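Local coordinates for LS-24 (Lathyrus sativus, PDB 3LP9), which probably binds hemin as a monomer and spermine as a dimer, and may take part in the oxidative stress response and polyamine biosynthesis, at residues Lys156-Ser159 with Ser160-Cys164; Ser180-Thr183 with Asn184-Tyr187; Phe110-Thr114 with Val115-Gly119; Gly100-Lys103 with Ile104-Phe108; Arg212-Val215 with Asp216-Ser220. One frame throughout, in Å; residues are numbered along the deposited sequence.

Interaction 1 of 5, residues Lys156-Ser159 with Ser160-Cys164; sequences KSIS and SGYPC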
loop_
_atom_site.group_PDB
_atom_site.type_symbol
_atom_site.label_atom_id
_atom_site.label_comp_id
_atom_site.label_asym_id
_atom_site.label_seq_id
_atom_site.Cartn_x
_atom_site.Cartn_y
_atom_site.Cartn_z
ATOM N N LYS A 156 -11.966 -24.488 -1.966
ATOM C CA LYS A 156 -11.565 -25.873 -2.220
ATOM C C LYS A 156 -10.223 -25.949 -2.925
ATOM O O LYS A 156 -9.739 -24.965 -3.486
ATOM C CB LYS A 156 -12.660 -26.558 -3.032
ATOM C CG LYS A 156 -13.821 -26.972 -2.121
ATOM C CD LYS A 156 -15.140 -27.225 -2.907
ATOM C CE LYS A 156 -15.496 -26.051 -3.828
ATOM N NZ LYS A 156 -16.597 -26.483 -4.792
ATOM N N SER A 157 -9.615 -27.120 -2.893
ATOM C CA SER A 157 -8.305 -27.335 -3.520
ATOM C C SER A 157 -8.491 -27.287 -5.026
ATOM O O SER A 157 -9.592 -27.563 -5.527
ATOM C CB SER A 157 -7.728 -28.697 -3.071
ATOM O OG SER A 157 -8.267 -29.763 -3.834
ATOM N N ILE A 158 -7.437 -26.948 -5.756
ATOM C CA ILE A 158 -7.499 -26.902 -7.219
ATOM C C ILE A 158 -7.816 -28.254 -7.842
ATOM O O ILE A 158 -8.590 -28.337 -8.791
ATOM C CB ILE A 158 -6.188 -26.341 -7.819
ATOM C CG1 ILE A 158 -6.155 -24.820 -7.640
ATOM C CG2 ILE A 158 -6.062 -26.777 -9.284
ATOM C CD1 ILE A 158 -4.777 -24.127 -7.927
ATOM N N SER A 159 -7.244 -29.345 -7.337
ATOM C CA SER A 159 -7.537 -30.644 -8.000
ATOM C C SER A 159 -9.021 -31.048 -7.853
ATOM O O SER A 159 -9.602 -31.628 -8.786
ATOM C CB SER A 159 -6.593 -31.772 -7.559
ATOM O OG SER A 159 -6.239 -31.578 -6.197
ATOM N N SER A 160 -9.636 -30.729 -6.710
ATOM C CA SER A 160 -11.071 -30.946 -6.528
ATOM C C SER A 160 -11.904 -30.224 -7.624
ATOM O O SER A 160 -13.011 -30.649 -7.967
ATOM C CB SER A 160 -11.511 -30.508 -5.120
ATOM O OG SER A 160 -11.780 -29.110 -5.081
ATOM N N GLY A 161 -11.357 -29.146 -8.192
ATOM C CA GLY A 161 -12.133 -28.288 -9.069
ATOM C C GLY A 161 -11.655 -28.350 -10.491
ATOM O O GLY A 161 -12.454 -28.163 -11.393
ATOM N N TYR A 162 -10.375 -28.644 -10.699
ATOM C CA TYR A 162 -9.762 -28.728 -12.053
ATOM C C TYR A 162 -9.074 -30.095 -12.256
ATOM O O TYR A 162 -7.821 -30.180 -12.180
ATOM C CB TYR A 162 -8.709 -27.608 -12.248
ATOM C CG TYR A 162 -9.313 -26.250 -12.102
ATOM C CD1 TYR A 162 -9.746 -25.534 -13.240
ATOM C CD2 TYR A 162 -9.576 -25.708 -10.838
ATOM C CE1 TYR A 162 -10.386 -24.309 -13.124
ATOM C CE2 TYR A 162 -10.195 -24.484 -10.714
ATOM C CZ TYR A 162 -10.605 -23.785 -11.848
ATOM O OH TYR A 162 -11.268 -22.577 -11.729
ATOM N N PRO A 163 -9.857 -31.149 -12.538
ATOM C CA PRO A 163 -9.251 -32.484 -12.716
ATOM C C PRO A 163 -8.164 -32.488 -13.826
ATOM O O PRO A 163 -7.174 -33.219 -13.774
ATOM C CB PRO A 163 -10.465 -33.375 -13.089
ATOM C CG PRO A 163 -11.673 -32.640 -12.447
ATOM C CD PRO A 163 -11.313 -31.193 -12.813
ATOM N N CYS A 164 -8.339 -31.614 -14.799
ATOM C CA CYS A 164 -7.385 -31.537 -15.889
ATOM C C CYS A 164 -5.989 -31.115 -15.394
ATOM O O CYS A 164 -4.995 -31.292 -16.114
ATOM C CB CYS A 164 -7.912 -30.583 -16.962
ATOM S SG CYS A 164 -8.266 -28.850 -16.448
HETATM O O HOH W 1 -14.299 -27.989 -6.370
#
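Where the strand ending at S157 gives way to a short, irregular helical turn, I158 O takes two backbone donors, Y162 N at 2.6 Å almost head-on to the carbonyl and G161 N at 2.9 Å from well above the carbonyl plane. S157 and S160 hold each other reciprocally. S157 occupies the N-cap position, and its OG, set between the backbone N and the carbonyl carbon (chi1 82°), receives a weak capping bond from S160 N at 3.3 Å. In return the S160 hydroxyl donates to S157 O, with OG and O 2.7 Å apart. S160 OG also lies 3.4 Å from K156 CB, and one water bridges it to K156 NZ, donating to the hydroxyl and accepting from the amine. On the inner side the CG2 branch of I158 meets CD2 of Y162 at 4.0 Å, while I158 O sits at the edge of the tyrosine ring, in its plane. The phenol end of Y162 reaches Y124, and its ring meets Y140 edge-to-face. The hydroxyls of S157 and S160 are thus spent on main-chain atoms, while I158 and Y162 turn to strand 131-136, dividing polar from apolar groups.

Interaction 2 of 5, residues Ser180-Thr183 with Asn184-Tyr187; sequences SHKT and NEVY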
loop_
_atom_site.group_PDB
_atom_site.type_symbol
_atom_site.label_atom_id
_atom_site.label_comp_id
_atom_site.label_asym_id
_atom_site.label_seq_id
_atom_site.Cartn_x
_atom_site.Cartn_y
_atom_site.Cartn_z
ATOM N N SER A 180 -9.725 -16.134 -22.220
ATOM C CA SER A 180 -9.628 -15.793 -23.596
ATOM C C SER A 180 -10.898 -15.146 -24.167
ATOM O O SER A 180 -12.008 -15.239 -23.604
ATOM C CB SER A 180 -9.339 -17.079 -24.364
ATOM O OG SER A 180 -8.785 -16.832 -25.650
ATOM N N HIS A 181 -10.703 -14.478 -25.315
ATOM C CA HIS A 181 -11.785 -13.918 -26.095
ATOM C C HIS A 181 -12.533 -15.107 -26.730
ATOM O O HIS A 181 -13.692 -14.997 -27.217
ATOM C CB HIS A 181 -11.208 -13.020 -27.167
ATOM C CG HIS A 181 -10.667 -11.723 -26.645
ATOM N ND1 HIS A 181 -11.446 -10.583 -26.527
ATOM C CD2 HIS A 181 -9.420 -11.357 -26.265
ATOM C CE1 HIS A 181 -10.706 -9.580 -26.064
ATOM N NE2 HIS A 181 -9.479 -10.028 -25.890
ATOM N N LYS A 182 -11.831 -16.240 -26.746
ATOM C CA LYS A 182 -12.362 -17.521 -27.212
ATOM C C LYS A 182 -13.256 -18.117 -26.094
ATOM O O LYS A 182 -12.787 -18.445 -25.020
ATOM C CB LYS A 182 -11.206 -18.416 -27.538
ATOM C CG LYS A 182 -11.336 -19.191 -28.797
ATOM C CD LYS A 182 -11.202 -18.288 -29.990
ATOM C CE LYS A 182 -10.793 -19.098 -31.221
ATOM N NZ LYS A 182 -11.150 -18.296 -32.453
ATOM N N THR A 183 -14.556 -18.242 -26.367
ATOM C CA THR A 183 -15.539 -18.596 -25.346
ATOM C C THR A 183 -15.158 -19.801 -24.501
ATOM O O THR A 183 -15.014 -20.889 -25.038
ATOM C CB THR A 183 -16.894 -18.899 -25.957
ATOM O OG1 THR A 183 -17.205 -17.836 -26.835
ATOM C CG2 THR A 183 -17.973 -18.926 -24.866
ATOM N N ASN A 184 -15.057 -19.582 -23.184
ATOM C CA ASN A 184 -14.722 -20.624 -22.217
ATOM C C ASN A 184 -13.318 -21.260 -22.337
ATOM O O ASN A 184 -13.103 -22.422 -21.924
ATOM C CB ASN A 184 -15.811 -21.697 -22.153
ATOM C CG ASN A 184 -17.029 -21.205 -21.457
ATOM O OD1 ASN A 184 -16.950 -20.585 -20.407
ATOM N ND2 ASN A 184 -18.188 -21.501 -22.019
ATOM N N GLU A 185 -12.366 -20.492 -22.853
ATOM C CA GLU A 185 -11.006 -20.951 -22.881
ATOM C C GLU A 185 -10.192 -20.059 -21.948
ATOM O O GLU A 185 -10.414 -18.850 -21.887
ATOM C CB GLU A 185 -10.438 -20.939 -24.295
ATOM C CG GLU A 185 -11.030 -22.014 -25.188
ATOM C CD GLU A 185 -10.370 -22.095 -26.542
ATOM O OE1 GLU A 185 -9.130 -21.789 -26.682
ATOM O OE2 GLU A 185 -11.103 -22.504 -27.469
ATOM N N VAL A 186 -9.250 -20.659 -21.218
ATOM C CA VAL A 186 -8.539 -19.956 -20.151
ATOM C C VAL A 186 -7.086 -20.298 -20.281
ATOM O O VAL A 186 -6.756 -21.395 -20.698
ATOM C CB VAL A 186 -9.093 -20.308 -18.705
ATOM C CG1 VAL A 186 -8.455 -19.406 -17.680
ATOM C CG2 VAL A 186 -10.600 -20.165 -18.674
ATOM N N TYR A 187 -6.238 -19.316 -19.992
ATOM C CA TYR A 187 -4.819 -19.477 -20.022
ATOM C C TYR A 187 -4.309 -19.400 -18.610
ATOM O O TYR A 187 -4.680 -18.513 -17.857
ATOM C CB TYR A 187 -4.131 -18.398 -20.894
ATOM C CG TYR A 187 -4.330 -18.521 -22.364
ATOM C CD1 TYR A 187 -3.692 -19.513 -23.083
ATOM C CD2 TYR A 187 -5.183 -17.639 -23.056
ATOM C CE1 TYR A 187 -3.893 -19.652 -24.461
ATOM C CE2 TYR A 187 -5.382 -17.740 -24.411
ATOM C CZ TYR A 187 -4.755 -18.757 -25.108
ATOM O OH TYR A 187 -4.980 -18.884 -26.431
HETATM O O HOH W 2 -7.848 -19.032 -26.721
HETATM O O HOH W 3 -14.513 -16.710 -22.638
HETATM O O HOH W 4 -13.602 -23.008 -27.285
#
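The Y187 ring receives S180 obliquely: its CE2 carbon lies 3.7 Å from S180 OG, and the rings of F178 and W218 also meet it. S180 OG, carried opposite the backbone N (chi1 -160°), joins Y187 OH and E185 OE1 through one shared water, which stands 2.6 Å from the serine oxygen. The phenol itself bonds to Y217. Between these groups the chain reverses in a type II turn from K182 to E185, the hairpin connection between strands 176-179 and 185-190 of a propeller blade; E185 N donates to K182 O at 3.0 Å and S180 N to E185 O at 2.8 Å. K182 and E185 run alongside each other in one direction, with K182 CG 3.6 Å from E185 OE2, although the lysine amine stays well apart from the carboxylate. Without the carboxylate, as with an alanine at E185, R196 would probably lose its salt-bridge mate and the bridging water an acceptor. A second water donates to E185 OE2 at 2.6 Å.

Interaction 3 of 5, residues Phe110-Thr114 with Val115-Gly119; sequences FFEGT and VFESG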
loop_
_atom_site.group_PDB
_atom_site.type_symbol
_atom_site.label_atom_id
_atom_site.label_comp_id
_atom_site.label_asym_id
_atom_site.label_seq_id
_atom_site.Cartn_x
_atom_site.Cartn_y
_atom_site.Cartn_z
ATOM N N PHE A 110 -15.260 -11.336 2.683
ATOM C CA PHE A 110 -15.327 -12.807 2.787
ATOM C C PHE A 110 -13.938 -13.474 2.726
ATOM O O PHE A 110 -13.832 -14.702 2.930
ATOM C CB PHE A 110 -16.226 -13.408 1.684
ATOM C CG PHE A 110 -15.829 -12.999 0.302
ATOM C CD1 PHE A 110 -16.423 -11.926 -0.303
ATOM C CD2 PHE A 110 -14.837 -13.665 -0.372
ATOM C CE1 PHE A 110 -16.018 -11.522 -1.560
ATOM C CE2 PHE A 110 -14.428 -13.278 -1.613
ATOM C CZ PHE A 110 -14.998 -12.199 -2.219
ATOM N N PHE A 111 -12.886 -12.683 2.447
ATOM C CA PHE A 111 -11.539 -13.197 2.315
ATOM C C PHE A 111 -10.769 -13.039 3.578
ATOM O O PHE A 111 -9.722 -13.654 3.732
ATOM C CB PHE A 111 -10.763 -12.515 1.189
ATOM C CG PHE A 111 -10.846 -13.240 -0.129
ATOM C CD1 PHE A 111 -11.234 -14.572 -0.184
ATOM C CD2 PHE A 111 -10.591 -12.576 -1.311
ATOM C CE1 PHE A 111 -11.373 -15.237 -1.396
ATOM C CE2 PHE A 111 -10.709 -13.212 -2.521
ATOM C CZ PHE A 111 -11.092 -14.553 -2.578
ATOM N N GLU A 112 -11.249 -12.199 4.466
ATOM C CA GLU A 112 -10.631 -12.013 5.724
ATOM C C GLU A 112 -10.414 -13.339 6.412
ATOM O O GLU A 112 -11.305 -14.211 6.403
ATOM C CB GLU A 112 -11.520 -11.149 6.585
ATOM C CG GLU A 112 -11.150 -11.112 8.012
ATOM C CD GLU A 112 -11.810 -9.904 8.592
ATOM O OE1 GLU A 112 -12.260 -9.057 7.737
ATOM O OE2 GLU A 112 -11.903 -9.727 9.839
ATOM N N GLY A 113 -9.256 -13.462 7.054
ATOM C CA GLY A 113 -8.828 -14.703 7.715
ATOM C C GLY A 113 -8.712 -15.958 6.820
ATOM O O GLY A 113 -8.857 -17.076 7.323
ATOM N N THR A 114 -8.494 -15.783 5.502
ATOM C CA THR A 114 -8.270 -16.880 4.594
ATOM C C THR A 114 -6.905 -16.649 3.991
ATOM O O THR A 114 -6.290 -15.605 4.243
ATOM C CB THR A 114 -9.325 -16.930 3.468
ATOM O OG1 THR A 114 -9.059 -15.902 2.521
ATOM C CG2 THR A 114 -10.686 -16.727 3.985
ATOM N N VAL A 115 -6.427 -17.603 3.183
ATOM C CA VAL A 115 -5.163 -17.493 2.484
ATOM C C VAL A 115 -5.079 -16.333 1.469
ATOM O O VAL A 115 -3.982 -15.923 1.073
ATOM C CB VAL A 115 -4.779 -18.839 1.766
ATOM C CG1 VAL A 115 -4.629 -20.017 2.787
ATOM C CG2 VAL A 115 -5.754 -19.186 0.654
ATOM N N PHE A 116 -6.227 -15.813 1.049
ATOM C CA PHE A 116 -6.270 -14.718 0.082
ATOM C C PHE A 116 -6.109 -13.365 0.741
ATOM O O PHE A 116 -5.820 -12.379 0.065
ATOM C CB PHE A 116 -7.548 -14.753 -0.700
ATOM C CG PHE A 116 -7.724 -16.007 -1.531
ATOM C CD1 PHE A 116 -7.346 -16.035 -2.867
ATOM C CD2 PHE A 116 -8.345 -17.143 -0.981
ATOM C CE1 PHE A 116 -7.519 -17.182 -3.620
ATOM C CE2 PHE A 116 -8.525 -18.288 -1.734
ATOM C CZ PHE A 116 -8.093 -18.315 -3.051
ATOM N N GLU A 117 -6.255 -13.306 2.068
ATOM C CA GLU A 117 -6.177 -12.003 2.726
ATOM C C GLU A 117 -4.890 -11.259 2.421
ATOM O O GLU A 117 -4.910 -10.062 2.122
ATOM C CB GLU A 117 -6.416 -12.125 4.230
ATOM C CG GLU A 117 -6.407 -10.776 4.962
ATOM C CD GLU A 117 -6.679 -10.917 6.443
ATOM O OE1 GLU A 117 -7.163 -12.010 6.886
ATOM O OE2 GLU A 117 -6.418 -9.944 7.173
ATOM N N SER A 118 -3.782 -11.987 2.516
ATOM C CA SER A 118 -2.403 -11.470 2.362
ATOM C C SER A 118 -1.957 -11.421 0.884
ATOM O O SER A 118 -0.855 -10.939 0.571
ATOM C CB SER A 118 -1.419 -12.366 3.147
ATOM O OG SER A 118 -1.310 -13.636 2.494
ATOM N N GLY A 119 -2.825 -11.915 0.003
ATOM C CA GLY A 119 -2.510 -11.942 -1.420
ATOM C C GLY A 119 -3.060 -13.071 -2.280
ATOM O O GLY A 119 -3.415 -14.165 -1.806
HETATM O O HOH W 5 -3.504 -14.607 4.339
#
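V115 follows T114 into a type I turn that runs to E117. Next comes F116, whose CB sits over the centre of the F111 ring, 3.6 Å from the centroid, in a CH-pi contact; F110 CE2 covers the other face of that ring. The F116 ring lies in an offset stack on F111, with centroids 4.6 Å apart and planes at 14°. T114 OG1 comes to the edge of the F116 ring, in its plane, and accepts from F116 N at 3.2 Å while donating to F111 O at 2.6 Å, so a single hydroxyl links the type II turn F111-T114 to this type I turn. E117 N closes the turn on T114 O. Its side chain, extended with CG opposite the backbone N (chi1 -177°), carries OE1 to within 2.6 Å of G113 N, which meets the carboxylate on its anti side, tilted out of the carboxylate plane. S118, likely part of the spermine site, shares a water with T114 O. This linker runs from helix 104-107 to strand 122-125: F116 packs on L134 of strand 131-136, A141 of strand 139-144 and I155 of strand 149-157, and K136 bonds to the carbonyls of V115 and G119.

Interaction 4 of 5, residues Gly100-Lys103 with Ile104-Phe108; sequences GPKK and IADVF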
loop_
_atom_site.group_PDB
_atom_site.type_symbol
_atom_site.label_atom_id
_atom_site.label_comp_id
_atom_site.label_asym_id
_atom_site.label_seq_id
_atom_site.Cartn_x
_atom_site.Cartn_y
_atom_site.Cartn_z
ATOM N N GLY A 100 -10.082 2.259 -4.215
ATOM C CA GLY A 100 -8.814 1.981 -3.540
ATOM C C GLY A 100 -7.642 2.936 -3.888
ATOM O O GLY A 100 -7.887 4.053 -4.351
ATOM N N PRO A 101 -6.388 2.498 -3.676
ATOM C CA PRO A 101 -5.996 1.179 -3.119
ATOM C C PRO A 101 -6.584 0.839 -1.735
ATOM O O PRO A 101 -6.583 1.635 -0.819
ATOM C CB PRO A 101 -4.453 1.223 -3.115
ATOM C CG PRO A 101 -4.082 2.332 -4.167
ATOM C CD PRO A 101 -5.206 3.321 -4.026
ATOM N N LYS A 102 -7.145 -0.372 -1.641
ATOM C CA LYS A 102 -7.684 -0.905 -0.386
ATOM C C LYS A 102 -7.214 -2.339 -0.116
ATOM O O LYS A 102 -6.992 -3.115 -1.005
ATOM C CB LYS A 102 -9.230 -0.883 -0.404
ATOM C CG LYS A 102 -9.881 0.426 0.056
ATOM C CD LYS A 102 -11.362 0.134 0.349
ATOM C CE LYS A 102 -12.141 1.408 0.616
ATOM N NZ LYS A 102 -12.654 1.849 -0.730
ATOM N N LYS A 103 -7.107 -2.689 1.159
ATOM C CA LYS A 103 -6.704 -4.012 1.577
ATOM C C LYS A 103 -7.706 -5.018 0.974
ATOM O O LYS A 103 -8.883 -4.757 0.974
ATOM C CB LYS A 103 -6.735 -4.058 3.106
ATOM C CG LYS A 103 -5.383 -3.744 3.789
ATOM C CD LYS A 103 -5.615 -3.260 5.175
ATOM C CE LYS A 103 -4.340 -3.169 5.930
ATOM N NZ LYS A 103 -4.567 -2.778 7.370
ATOM N N ILE A 104 -7.217 -6.157 0.496
ATOM C CA ILE A 104 -8.055 -7.191 -0.055
ATOM C C ILE A 104 -9.195 -7.555 0.886
ATOM O O ILE A 104 -10.347 -7.553 0.473
ATOM C CB ILE A 104 -7.226 -8.459 -0.406
ATOM C CG1 ILE A 104 -6.234 -8.181 -1.544
ATOM C CG2 ILE A 104 -8.101 -9.648 -0.674
ATOM C CD1 ILE A 104 -5.163 -9.189 -1.616
ATOM N N ALA A 105 -8.859 -7.857 2.152
ATOM C CA ALA A 105 -9.832 -8.230 3.201
ATOM C C ALA A 105 -10.947 -7.173 3.391
ATOM O O ALA A 105 -12.034 -7.456 3.852
ATOM C CB ALA A 105 -9.088 -8.425 4.465
ATOM N N ASP A 106 -10.688 -5.944 3.013
ATOM C CA ASP A 106 -11.654 -4.916 3.180
ATOM C C ASP A 106 -12.510 -4.675 1.918
ATOM O O ASP A 106 -13.716 -4.410 2.021
ATOM C CB ASP A 106 -10.926 -3.695 3.798
ATOM C CG ASP A 106 -11.340 -2.336 3.199
ATOM O OD1 ASP A 106 -12.511 -1.798 3.344
ATOM O OD2 ASP A 106 -10.397 -1.734 2.618
ATOM N N VAL A 107 -11.959 -4.859 0.716
ATOM C CA VAL A 107 -12.812 -4.755 -0.499
ATOM C C VAL A 107 -13.605 -6.044 -0.653
ATOM O O VAL A 107 -14.807 -6.025 -1.073
ATOM C CB VAL A 107 -11.996 -4.515 -1.782
ATOM C CG1 VAL A 107 -12.884 -4.711 -3.050
ATOM C CG2 VAL A 107 -11.358 -3.121 -1.746
ATOM N N PHE A 108 -12.941 -7.151 -0.310
ATOM C CA PHE A 108 -13.568 -8.459 -0.312
ATOM C C PHE A 108 -13.628 -9.047 1.085
ATOM O O PHE A 108 -12.796 -9.875 1.399
ATOM C CB PHE A 108 -12.807 -9.411 -1.258
ATOM C CG PHE A 108 -12.656 -8.890 -2.654
ATOM C CD1 PHE A 108 -13.752 -8.842 -3.520
ATOM C CD2 PHE A 108 -11.417 -8.446 -3.112
ATOM C CE1 PHE A 108 -13.635 -8.348 -4.836
ATOM C CE2 PHE A 108 -11.273 -7.947 -4.441
ATOM C CZ PHE A 108 -12.382 -7.888 -5.281
#
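K102 and D106 meet with the lysine's aliphatic chain, not its amine, against the carboxylate: the two side chains run at a slant to each other, and K102 CD comes within 3.1 Å of D106 OD2. The lysine is extended as far as CE and bends only at its last torsion (chi4 90°), which turns NZ to stand 5.4 Å from D106 OD2, too far for a salt bridge, so any attraction between the charges is probably modest. Beside the carboxylate, the CG2 branch of V107 presses on K102 CB at 3.4 Å, tighter than usual for two carbons. Beneath these side chains K103 O takes two donors, V107 N at 3.1 Å nearly in line with the carbonyl and D106 N at 3.0 Å from well above its plane. The end of the K103 chain leads away from the helix, and its amine forms a salt bridge with E80 of the second subunit. D106 OD2 likewise bonds to Y62 OH of that subunit. With a valine in place of D106, that tyrosine is likely to lose its acceptor and the K102 methylenes the carboxylate that packs against them. With K103 at the N-cap position, strand 100-103 passes directly into helix 104-107, a strand-to-helix junction of the hemopexin fold, here at the dimer interface.

Interaction 5 of 5, residues Arg212-Val215 with Asp216-Ser220; sequences REIV and DYWPS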
loop_
_atom_site.group_PDB
_atom_site.type_symbol
_atom_site.label_atom_id
_atom_site.label_comp_id
_atom_site.label_asym_id
_atom_site.label_seq_id
_atom_site.Cartn_x
_atom_site.Cartn_y
_atom_site.Cartn_z
ATOM N N ARG A 212 2.815 -26.529 -22.351
ATOM C CA ARG A 212 3.916 -26.154 -23.224
ATOM C C ARG A 212 4.606 -24.916 -22.763
ATOM O O ARG A 212 4.319 -24.357 -21.682
ATOM C CB ARG A 212 3.416 -26.019 -24.670
ATOM C CG ARG A 212 3.050 -27.339 -25.370
ATOM C CD ARG A 212 1.901 -27.211 -26.333
ATOM N NE ARG A 212 1.540 -28.484 -26.968
ATOM C CZ ARG A 212 2.227 -29.050 -27.954
ATOM N NH1 ARG A 212 3.336 -28.439 -28.428
ATOM N NH2 ARG A 212 1.852 -30.236 -28.427
ATOM N N GLU A 213 5.557 -24.477 -23.574
ATOM C CA GLU A 213 6.351 -23.290 -23.293
ATOM C C GLU A 213 5.741 -22.085 -23.922
ATOM O O GLU A 213 5.317 -22.138 -25.069
ATOM C CB GLU A 213 7.771 -23.469 -23.761
ATOM C CG GLU A 213 8.262 -24.781 -23.362
ATOM C CD GLU A 213 9.590 -24.755 -22.697
ATOM O OE1 GLU A 213 10.458 -24.011 -23.200
ATOM O OE2 GLU A 213 9.803 -25.518 -21.696
ATOM N N ILE A 214 5.655 -21.028 -23.088
ATOM C CA ILE A 214 5.080 -19.727 -23.413
ATOM C C ILE A 214 5.589 -19.153 -24.781
ATOM O O ILE A 214 4.775 -18.810 -25.661
ATOM C CB ILE A 214 5.336 -18.700 -22.231
ATOM C CG1 ILE A 214 4.513 -19.067 -20.975
ATOM C CG2 ILE A 214 4.999 -17.304 -22.681
ATOM C CD1 ILE A 214 4.910 -18.324 -19.767
ATOM N N VAL A 215 6.919 -19.129 -24.951
ATOM C CA VAL A 215 7.618 -18.555 -26.125
ATOM C C VAL A 215 7.580 -19.450 -27.372
ATOM O O VAL A 215 7.917 -18.992 -28.455
ATOM C CB VAL A 215 9.119 -18.091 -25.762
ATOM C CG1 VAL A 215 9.080 -17.126 -24.563
ATOM C CG2 VAL A 215 10.018 -19.245 -25.416
ATOM N N ASP A 216 7.177 -20.716 -27.203
ATOM C CA ASP A 216 6.985 -21.663 -28.300
ATOM C C ASP A 216 5.662 -21.346 -28.930
ATOM O O ASP A 216 5.510 -21.397 -30.150
ATOM C CB ASP A 216 6.944 -23.086 -27.774
ATOM C CG ASP A 216 8.328 -23.626 -27.477
ATOM O OD1 ASP A 216 9.300 -23.061 -28.006
ATOM O OD2 ASP A 216 8.466 -24.608 -26.691
ATOM N N TYR A 217 4.718 -20.999 -28.065
ATOM C CA TYR A 217 3.336 -20.694 -28.424
ATOM C C TYR A 217 3.163 -19.264 -28.938
ATOM O O TYR A 217 2.395 -19.013 -29.857
ATOM C CB TYR A 217 2.406 -20.959 -27.210
ATOM C CG TYR A 217 0.936 -20.802 -27.476
ATOM C CD1 TYR A 217 0.257 -21.642 -28.350
ATOM C CD2 TYR A 217 0.183 -19.856 -26.786
ATOM C CE1 TYR A 217 -1.108 -21.494 -28.540
ATOM C CE2 TYR A 217 -1.154 -19.740 -27.005
ATOM C CZ TYR A 217 -1.775 -20.525 -27.887
ATOM O OH TYR A 217 -3.140 -20.338 -28.090
ATOM N N TRP A 218 3.890 -18.332 -28.330
ATOM C CA TRP A 218 3.886 -16.938 -28.753
ATOM C C TRP A 218 5.280 -16.503 -29.028
ATOM O O TRP A 218 5.863 -15.847 -28.181
ATOM C CB TRP A 218 3.272 -16.039 -27.681
ATOM C CG TRP A 218 1.770 -16.180 -27.576
ATOM C CD1 TRP A 218 0.867 -16.165 -28.597
ATOM C CD2 TRP A 218 1.012 -16.355 -26.382
ATOM N NE1 TRP A 218 -0.409 -16.345 -28.121
ATOM C CE2 TRP A 218 -0.342 -16.459 -26.753
ATOM C CE3 TRP A 218 1.348 -16.466 -25.018
ATOM C CZ2 TRP A 218 -1.365 -16.608 -25.810
ATOM C CZ3 TRP A 218 0.324 -16.645 -24.080
ATOM C CH2 TRP A 218 -1.014 -16.705 -24.492
ATOM N N PRO A 219 5.830 -16.857 -30.215
ATOM C CA PRO A 219 7.190 -16.479 -30.564
ATOM C C PRO A 219 7.543 -14.979 -30.421
ATOM O O PRO A 219 8.705 -14.645 -30.203
ATOM C CB PRO A 219 7.317 -16.974 -32.015
ATOM C CG PRO A 219 6.453 -18.146 -32.066
ATOM C CD PRO A 219 5.237 -17.662 -31.313
ATOM N N SER A 220 6.561 -14.095 -30.561
ATOM C CA SER A 220 6.722 -12.641 -30.303
ATOM C C SER A 220 7.244 -12.311 -28.887
ATOM O O SER A 220 7.750 -11.203 -28.634
ATOM C CB SER A 220 5.369 -11.988 -30.516
ATOM O OG SER A 220 4.462 -12.377 -29.472
HETATM O O HOH W 6 6.071 -26.257 -26.346
HETATM O O HOH W 7 10.845 -25.373 -26.172
#
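E213 and D216 reach out in parallel at the start of the helix, their carboxylate planes 25° apart. Each has CG opposite its carbonyl carbon and beside the backbone N (chi1 -45° and -79°), which sends both acids to one side of the turn and puts D216 OD2 3.2 Å from E213 CB. E213 then bends at chi2, leaving its OE1 4.1 Å from D216 OD2. Two waters donate to that aspartate oxygen: one, at 2.6 Å, also makes a weak bond to E213 OE1, and the other accepts weakly from E213 N. Y217 takes another torsion, its CG lying across from the backbone N, and its CD2 stands over the centre of one face of the W218 indole. Its ring stacks on Y194, and W218 NE1 donates to Y31 O. W218 N donates in the carbonyl plane to I214 O at 2.9 Å, while Y217 N and D216 N share E213 O. P219 rounds off the turn with a CA-H...O contact to V215 O at 3.4 Å. The chemistry therefore divides the turn: on one side E213 and D216, like charges that would be expected to repel, are bridged by water, with the carboxylate of D192 also close to E213, while the aromatic side chains settle against the neighbouring strands on the other.

From the N terminus, interaction 4 comes first, joining strand 100-103 to helix 104-107 at the subunit interface. Interaction 3 follows in the linker towards strand 122-125 and touches it: A105 and I104 pack against E117, F116 and G119. Interaction 1, standing apart from all the others, joins strand 149-157 to helix 158-161. Interaction 2 closes the hairpin between strands 176-179 and 185-190, and interaction 5 joins strand 212-213 of the same sheet to helix 214-217, meeting interaction 2 through Y187. Interactions 4, 1 and 5 thus each pass from a strand into a short helix. All five run in series along the hemopexin-fold propeller, none nested or crossed.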